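Local coordinates for protein cAMP factor (Mobiluncus curtisii, PDB 6JLC) that is a CAMP-factor toxin that probably forms pores in host membranes and probably contributes to the hemolytic CAMP reaction, represented here by its C-terminal part, at residues A150-Y153 / V154-L158; I96-A99 / H100-G104; A133-E136 / R137-Y141; D143-S146 / T147-A150. All coordinates share one frame; numbering follows the deposited sequence.

Contact 1 of 4, residues A150-Y153 / V154-L158; sequences ATIY and VKDLL
Thr151 meets Val154 at the start of helix 152-173. The hydrogen bonds come first. Thr151 OG1 accepts from Val154 N at 3.4 Å, a weak but fairly straight capping bond. The hydroxyl sits between the backbone N and the carbonyl carbon of its own residue (chi1 61°), which turns it toward the first turn of the helix. Thr151 O takes Lys155 N at 3.0 Å, almost straight at the hydrogen (174°). Asp156 N bonds Ile152 O at 2.8 Å, and Leu157 N bonds Tyr153 O.

The apolar pair is Ala150 CB and Val154 CG1, 4.0 Å apart. Two van der Waals contacts join carbon to oxygen. Val154 CG2 passes 3.7 Å from Thr151 OG1, with the two side chains at about a right angle. Ile152 and Asp156 run side by side and point the same way, with Ile152 CD1 4.0 Å from Asp156 OD2.

The Tyr153 ring has Ile152 CG1 over one face, offset toward the rim, and Thr151 OG1 in plane at its edge. Its hydroxyl bonds Asp36, and the ring stacks with His100 of helix 97-114. Lys155 bends away, and its NZ bonds the carbonyl oxygens of Trp196 and Lys198. Asp156 OD2 lies 3.0 Å from Ile152 O, both acceptors, and near Glu32, which may raise the Asp156 pKa.

Thr151 thus N-caps the helix, and the i to i+4 backbone bonds that follow are those of the first alpha-helical turns.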
# COMPACT_ATOMS: atom_id res chain seq x y z
N ALA A 150 10.82 11.70 -9.94
CA ALA A 150 10.32 10.88 -8.85
C ALA A 150 9.02 10.22 -9.26
O ALA A 150 8.14 10.86 -9.86
CB ALA A 150 10.12 11.74 -7.60
N THR A 151 8.91 8.92 -9.00
CA THR A 151 7.64 8.23 -9.15
C THR A 151 6.72 8.62 -8.01
O THR A 151 7.12 9.27 -7.04
CB THR A 151 7.86 6.72 -9.16
OG1 THR A 151 8.43 6.33 -7.90
CG2 THR A 151 8.79 6.31 -10.31
N ILE A 152 5.45 8.21 -8.11
CA ILE A 152 4.54 8.47 -6.99
C ILE A 152 4.98 7.70 -5.75
O ILE A 152 4.68 8.12 -4.62
CB ILE A 152 3.10 8.11 -7.38
CG1 ILE A 152 3.00 6.61 -7.53
CG2 ILE A 152 2.69 8.81 -8.66
CD1 ILE A 152 1.81 6.11 -6.91
N TYR A 153 5.70 6.59 -5.91
CA TYR A 153 6.17 5.83 -4.75
C TYR A 153 7.23 6.61 -3.98
O TYR A 153 7.22 6.61 -2.75
CB TYR A 153 6.67 4.46 -5.20
CG TYR A 153 5.63 3.84 -6.10
CD1 TYR A 153 4.54 3.18 -5.55
CD2 TYR A 153 5.68 4.01 -7.48
CE1 TYR A 153 3.54 2.66 -6.37
CE2 TYR A 153 4.69 3.50 -8.30
CZ TYR A 153 3.63 2.82 -7.74
OH TYR A 153 2.64 2.30 -8.55
N VAL A 154 8.13 7.29 -4.69
CA VAL A 154 9.12 8.14 -4.03
C VAL A 154 8.43 9.36 -3.42
O VAL A 154 8.74 9.76 -2.29
CB VAL A 154 10.23 8.55 -5.03
CG1 VAL A 154 11.15 9.62 -4.42
CG2 VAL A 154 11.05 7.34 -5.43
N LYS A 155 7.52 9.98 -4.17
CA LYS A 155 6.73 11.09 -3.64
C LYS A 155 5.95 10.70 -2.39
O LYS A 155 5.77 11.52 -1.48
CB LYS A 155 5.76 11.60 -4.71
CG LYS A 155 6.38 12.56 -5.73
CD LYS A 155 6.78 13.87 -5.06
CE LYS A 155 7.37 14.87 -6.06
NZ LYS A 155 6.29 15.45 -6.91
N ASP A 156 5.48 9.45 -2.32
CA ASP A 156 4.78 9.01 -1.12
C ASP A 156 5.71 8.91 0.08
O ASP A 156 5.29 9.18 1.21
CB ASP A 156 4.07 7.67 -1.38
CG ASP A 156 2.89 7.81 -2.35
OD1 ASP A 156 2.32 8.92 -2.46
OD2 ASP A 156 2.52 6.81 -3.02
N LEU A 157 6.99 8.55 -0.13
CA LEU A 157 7.95 8.57 0.97
C LEU A 157 8.17 9.99 1.48
O LEU A 157 8.28 10.22 2.70
CB LEU A 157 9.28 7.96 0.51
CG LEU A 157 10.34 7.73 1.58
CD1 LEU A 157 9.86 6.72 2.62
CD2 LEU A 157 11.66 7.27 0.96
N LEU A 158 8.19 10.97 0.60
CA LEU A 158 8.33 12.36 0.98
C LEU A 158 7.08 12.82 1.74
O LEU A 158 7.15 13.47 2.73
CB LEU A 158 8.55 13.23 -0.22
CG LEU A 158 8.52 14.72 -0.01
CD1 LEU A 158 9.41 15.14 1.12
CD2 LEU A 158 8.81 15.47 -1.26

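Contact 2 of 4, residues I96-A99 / H100-G104; sequences IQKA and HVELG
His100, in the first turn of helix 97-114, reaches back to Ile96 just before it. The helix is an alpha-helix of this all-helical fold. His100 ND1 gives a weak bond to Ile96 O at 3.5 Å, and Gln97 CA lies at the ring edge. CG stands beside the backbone N (chi1 -67°), which brings the ring back over the start of the helix.

Val101 N bonds Gln97 O at 2.9 Å, nearly along the C=O axis. Val101 CG2 comes 3.6 Å from Gln97 NE2, and the two side chains cross at about a right angle. That amide nitrogen has its polar partner in Asp36.

Glu102 N bonds Lys98 O. The Glu102 carboxylate is shared by three partners: OE1 receives Arg137 and the Tyr141 hydroxyl, and OE2 faces Lys98. Lys98 stays extended until its last bend at chi4, and its NZ forms a salt bridge with Glu102 OE2 at 2.7 Å, on the syn side and 22° out of the carboxylate plane. These partners would be expected to favour the charged form.

The Leu103 side chain packs on Thr134 and Tyr135 of helix 121-139. Leu103 N bonds Ala99 O at 3.0 Å, with 166° at the hydrogen.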
# COMPACT_ATOMS: atom_id res chain seq x y z
N ILE A 96 12.32 1.53 -11.15
CA ILE A 96 11.83 2.33 -12.27
C ILE A 96 10.31 2.14 -12.41
O ILE A 96 9.72 1.16 -11.94
CB ILE A 96 12.55 1.95 -13.57
CG1 ILE A 96 12.49 0.44 -13.82
CG2 ILE A 96 13.99 2.46 -13.53
CD1 ILE A 96 13.00 0.02 -15.18
N GLN A 97 9.68 3.11 -13.08
CA GLN A 97 8.22 3.11 -13.18
C GLN A 97 7.71 1.86 -13.89
O GLN A 97 6.62 1.36 -13.57
CB GLN A 97 7.76 4.39 -13.89
CG GLN A 97 6.25 4.49 -14.13
CD GLN A 97 5.44 4.53 -12.84
OE1 GLN A 97 5.96 4.80 -11.76
NE2 GLN A 97 4.13 4.28 -12.96
N LYS A 98 8.50 1.31 -14.83
CA LYS A 98 8.11 0.11 -15.57
C LYS A 98 7.81 -1.06 -14.64
O LYS A 98 6.89 -1.84 -14.90
CB LYS A 98 9.22 -0.26 -16.56
CG LYS A 98 8.94 -1.43 -17.48
CD LYS A 98 10.24 -1.86 -18.17
CE LYS A 98 10.00 -2.65 -19.45
NZ LYS A 98 9.76 -4.10 -19.20
N ALA A 99 8.58 -1.19 -13.56
CA ALA A 99 8.30 -2.25 -12.59
C ALA A 99 6.91 -2.09 -11.99
O ALA A 99 6.18 -3.08 -11.82
CB ALA A 99 9.36 -2.25 -11.48
N HIS A 100 6.52 -0.86 -11.68
CA HIS A 100 5.24 -0.63 -11.03
C HIS A 100 4.07 -0.74 -12.00
O HIS A 100 2.97 -1.16 -11.61
CB HIS A 100 5.23 0.74 -10.37
CG HIS A 100 6.18 0.83 -9.22
ND1 HIS A 100 7.44 1.37 -9.34
CD2 HIS A 100 6.06 0.42 -7.94
CE1 HIS A 100 8.05 1.31 -8.17
NE2 HIS A 100 7.24 0.73 -7.30
N VAL A 101 4.26 -0.32 -13.25
CA VAL A 101 3.20 -0.50 -14.24
C VAL A 101 2.90 -1.98 -14.42
O VAL A 101 1.73 -2.40 -14.44
CB VAL A 101 3.61 0.16 -15.57
CG1 VAL A 101 2.62 -0.23 -16.67
CG2 VAL A 101 3.64 1.67 -15.40
N GLU A 102 3.95 -2.80 -14.54
CA GLU A 102 3.77 -4.23 -14.76
C GLU A 102 3.16 -4.91 -13.54
O GLU A 102 2.22 -5.70 -13.67
CB GLU A 102 5.10 -4.87 -15.16
CG GLU A 102 5.63 -4.33 -16.48
CD GLU A 102 6.86 -5.07 -17.00
OE1 GLU A 102 7.27 -6.08 -16.40
OE2 GLU A 102 7.40 -4.61 -18.03
N LEU A 103 3.67 -4.62 -12.33
CA LEU A 103 3.08 -5.23 -11.15
C LEU A 103 1.66 -4.71 -10.92
O LEU A 103 0.77 -5.47 -10.53
CB LEU A 103 3.96 -4.98 -9.92
CG LEU A 103 3.71 -5.86 -8.68
CD1 LEU A 103 3.74 -7.34 -8.99
CD2 LEU A 103 4.75 -5.55 -7.65
N GLY A 104 1.42 -3.43 -11.19
CA GLY A 104 0.06 -2.91 -11.04
C GLY A 104 -0.91 -3.57 -11.99
O GLY A 104 -2.06 -3.87 -11.63

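Contact 3 of 4, residues A133-E136 / R137-Y141; sequences ATYE and RVSTY
The Tyr135 ring carries Ser139 OG over one face. The oxygen stands 3.1 Å above the ring plane, offset toward the rim, and its nearest ring atom is Tyr135 CE2. The ring also makes a cation-pi contact with Lys87, and its hydroxyl bonds Asn91. The Arg137 guanidinium has Thr134 CA over one face and a water in plane at its edge. The Tyr141 ring lies with Val138 CA over its centre, 3.7 Å above the plane.

The water joins two side chains. It donates a hydrogen bond to Thr134 OG1 at 3.0 Å and accepts from Arg137 NH2 at 2.9 Å. Arg137 leaves the backbone with CG opposite its own N (chi1 -179°) and bends at chi3, which swings the guanidinium back beside Thr134. Its NH1 pairs with Glu102, and Thr134 OG1 also bonds Asp130 O.

Tyr135 O is gripped twice by Ser139. OG donates at 2.8 Å from above the carbonyl plane, and Ser139 N donates at 3.0 Å from the opposite face. Upstream, Arg137 N bonds Ala133 O, and Val138 N bonds Thr134 O at 3.0 Å and nearly straight (175°).

Near the C-terminal end of helix 121-139, Arg137 O receives both Thr140 N and Thr140 OG1, the latter at 2.9 Å and in the carbonyl plane. Ser139 and Thr140 return their hydroxyls to carbonyls four and three residues back, a common helical Ser/Thr motif, here around the last turn of the helix.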
# COMPACT_ATOMS: atom_id res chain seq x y z
N ALA A 133 5.09 -14.52 -10.33
CA ALA A 133 6.04 -14.40 -11.43
C ALA A 133 6.33 -12.94 -11.73
O ALA A 133 7.48 -12.57 -12.02
CB ALA A 133 5.49 -15.10 -12.67
N THR A 134 5.31 -12.09 -11.66
CA THR A 134 5.50 -10.68 -11.97
C THR A 134 6.34 -10.00 -10.90
O THR A 134 7.26 -9.24 -11.22
CB THR A 134 4.15 -9.98 -12.13
OG1 THR A 134 3.43 -10.61 -13.20
CG2 THR A 134 4.35 -8.51 -12.49
N TYR A 135 6.06 -10.29 -9.63
CA TYR A 135 6.88 -9.72 -8.56
C TYR A 135 8.33 -10.13 -8.72
O TYR A 135 9.24 -9.29 -8.61
CB TYR A 135 6.36 -10.15 -7.19
CG TYR A 135 7.19 -9.50 -6.11
CD1 TYR A 135 6.88 -8.23 -5.64
CD2 TYR A 135 8.33 -10.13 -5.60
CE1 TYR A 135 7.65 -7.61 -4.67
CE2 TYR A 135 9.11 -9.52 -4.63
CZ TYR A 135 8.76 -8.26 -4.18
OH TYR A 135 9.53 -7.65 -3.21
N GLU A 136 8.58 -11.42 -8.93
CA GLU A 136 9.96 -11.89 -9.06
C GLU A 136 10.65 -11.22 -10.24
O GLU A 136 11.81 -10.82 -10.14
CB GLU A 136 10.00 -13.41 -9.19
CG GLU A 136 11.41 -13.96 -9.18
CD GLU A 136 11.48 -15.42 -9.59
OE1 GLU A 136 11.39 -16.29 -8.70
OE2 GLU A 136 11.63 -15.68 -10.80
N ARG A 137 9.94 -11.06 -11.37
CA ARG A 137 10.56 -10.44 -12.54
C ARG A 137 10.92 -8.98 -12.27
O ARG A 137 12.07 -8.57 -12.49
CB ARG A 137 9.63 -10.53 -13.74
CG ARG A 137 10.23 -9.92 -15.01
CD ARG A 137 9.18 -9.71 -16.09
NE ARG A 137 8.03 -10.57 -15.89
CZ ARG A 137 6.78 -10.13 -15.82
NH1 ARG A 137 6.52 -8.83 -15.96
NH2 ARG A 137 5.79 -11.00 -15.63
N VAL A 138 9.95 -8.18 -11.83
CA VAL A 138 10.22 -6.74 -11.73
C VAL A 138 11.14 -6.42 -10.56
O VAL A 138 11.69 -5.32 -10.51
CB VAL A 138 8.91 -5.93 -11.62
CG1 VAL A 138 7.96 -6.33 -12.76
CG2 VAL A 138 8.27 -6.13 -10.26
N SER A 139 11.33 -7.37 -9.63
CA SER A 139 12.26 -7.16 -8.52
C SER A 139 13.68 -7.00 -9.01
O SER A 139 14.51 -6.37 -8.34
CB SER A 139 12.19 -8.33 -7.54
OG SER A 139 11.05 -8.22 -6.73
N THR A 140 14.00 -7.57 -10.17
CA THR A 140 15.31 -7.48 -10.77
C THR A 140 15.45 -6.29 -11.70
O THR A 140 16.51 -6.11 -12.30
CB THR A 140 15.62 -8.77 -11.56
OG1 THR A 140 14.99 -8.69 -12.85
CG2 THR A 140 15.11 -10.00 -10.82
N TYR A 141 14.40 -5.49 -11.88
CA TYR A 141 14.52 -4.32 -12.74
C TYR A 141 15.46 -3.31 -12.09
O TYR A 141 15.71 -3.34 -10.89
CB TYR A 141 13.16 -3.68 -13.00
CG TYR A 141 12.27 -4.43 -13.98
CD1 TYR A 141 12.66 -5.65 -14.52
CD2 TYR A 141 11.04 -3.90 -14.37
CE1 TYR A 141 11.83 -6.32 -15.41
CE2 TYR A 141 10.21 -4.56 -15.25
CZ TYR A 141 10.61 -5.77 -15.77
OH TYR A 141 9.77 -6.43 -16.65
O HOH W 1 3.40 -9.44 -15.98

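Contact 4 of 4, residues D143-S146 / T147-A150; sequences DLKS and TDTA
Asp148 turns back on Lys145 across a type I beta turn that runs from Lys145 to Asp148. The turn lies at the surface, in the loop between helices 121-139 and 152-173. Asp148 N bonds Lys145 O at 2.9 Å and closes it. The donor stands well above the carbonyl plane.

The Asp148 side chain adds a second link. Its CG stands beside its own backbone N (chi1 -72°), and this carries the carboxylate back across the turn to the amide of Lys145. Leu144 CD2 lies near the same group, 3.8 Å from Asp148 OD2 and 3.9 Å from Asp148 CB. The two side chains run at a slant to each other.

Lys145 is extended up to a bend at chi4, and its end leads off. Its NZ is 5.2 Å from Asp148 OD2, so the opposite charges are near but not in contact. Thr147 OG1 stands between its own backbone N and carbonyl carbon (chi1 48°), which sets it 3.7 Å from Lys145 CB.

Leu144 also packs on Val203 of helix 203-222, and the backbone of Asp148 bonds that of Val203.

Lys145 N donates to Asp148 OD2 at 3.0 Å, reaching the oxygen from 62° above the carboxylate plane.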
# COMPACT_ATOMS: atom_id res chain seq x y z
N ASP A 143 17.03 0.21 -10.64
CA ASP A 143 16.51 1.28 -9.80
C ASP A 143 16.50 2.60 -10.57
O ASP A 143 17.24 2.80 -11.54
CB ASP A 143 17.36 1.44 -8.54
CG ASP A 143 17.48 0.15 -7.76
OD1 ASP A 143 16.46 -0.56 -7.65
OD2 ASP A 143 18.59 -0.15 -7.26
N LEU A 144 15.64 3.51 -10.11
CA LEU A 144 15.67 4.89 -10.57
C LEU A 144 17.07 5.47 -10.41
O LEU A 144 17.77 5.17 -9.44
CB LEU A 144 14.68 5.74 -9.77
CG LEU A 144 13.18 5.48 -9.96
CD1 LEU A 144 12.35 6.04 -8.80
CD2 LEU A 144 12.73 6.08 -11.28
N LYS A 145 17.48 6.30 -11.36
CA LYS A 145 18.61 7.18 -11.11
C LYS A 145 18.14 8.36 -10.27
O LYS A 145 16.97 8.76 -10.33
CB LYS A 145 19.23 7.70 -12.41
CG LYS A 145 19.80 6.63 -13.33
CD LYS A 145 20.29 7.27 -14.62
CE LYS A 145 20.90 6.24 -15.55
NZ LYS A 145 20.03 5.04 -15.66
N SER A 146 19.05 8.93 -9.48
CA SER A 146 18.66 10.09 -8.69
C SER A 146 18.23 11.26 -9.57
O SER A 146 17.48 12.12 -9.10
CB SER A 146 19.81 10.51 -7.78
OG SER A 146 20.92 10.95 -8.54
N THR A 147 18.64 11.28 -10.85
CA THR A 147 18.24 12.33 -11.78
C THR A 147 16.89 12.05 -12.45
O THR A 147 16.38 12.94 -13.14
CB THR A 147 19.30 12.51 -12.87
OG1 THR A 147 19.66 11.22 -13.38
CG2 THR A 147 20.54 13.15 -12.29
N ASP A 148 16.33 10.85 -12.31
CA ASP A 148 15.03 10.55 -12.89
C ASP A 148 13.93 11.31 -12.15
O ASP A 148 14.08 11.75 -11.01
CB ASP A 148 14.72 9.06 -12.83
CG ASP A 148 15.55 8.25 -13.80
OD1 ASP A 148 16.09 8.82 -14.77
OD2 ASP A 148 15.64 7.02 -13.58
N THR A 149 12.80 11.47 -12.83
CA THR A 149 11.63 12.06 -12.20
C THR A 149 11.12 11.13 -11.11
O THR A 149 11.02 9.92 -11.31
CB THR A 149 10.52 12.32 -13.23
OG1 THR A 149 11.05 13.15 -14.26
CG2 THR A 149 9.33 13.03 -12.58
N ALA A 150 10.82 11.70 -9.94
CA ALA A 150 10.32 10.88 -8.85
C ALA A 150 9.02 10.22 -9.26
O ALA A 150 8.14 10.86 -9.86
CB ALA A 150 10.12 11.74 -7.60

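Overall arrangement
Contacts 1, 2 and 3 are partly buried helix ends, while contact 4 is a surface turn. Contact 1 opens helix 152-173 and contact 2 opens helix 97-114; contact 3 closes helix 121-139. Contacts 2 and 3 lie closest, about 9 Å between centres, and are joined by charge. Contacts 1 and 2 meet through stacked aromatic rings. Contact 4 follows contact 3 in the chain and shares Ala150 with contact 1, with Leu144 packing against the start of helix 152-173. Chemistry follows place: hydroxyl capping and apolar packing in contact 1, an ion pair in contact 2, water and hydroxyl bonds in contact 3, and a carboxylate-to-backbone bond in contact 4.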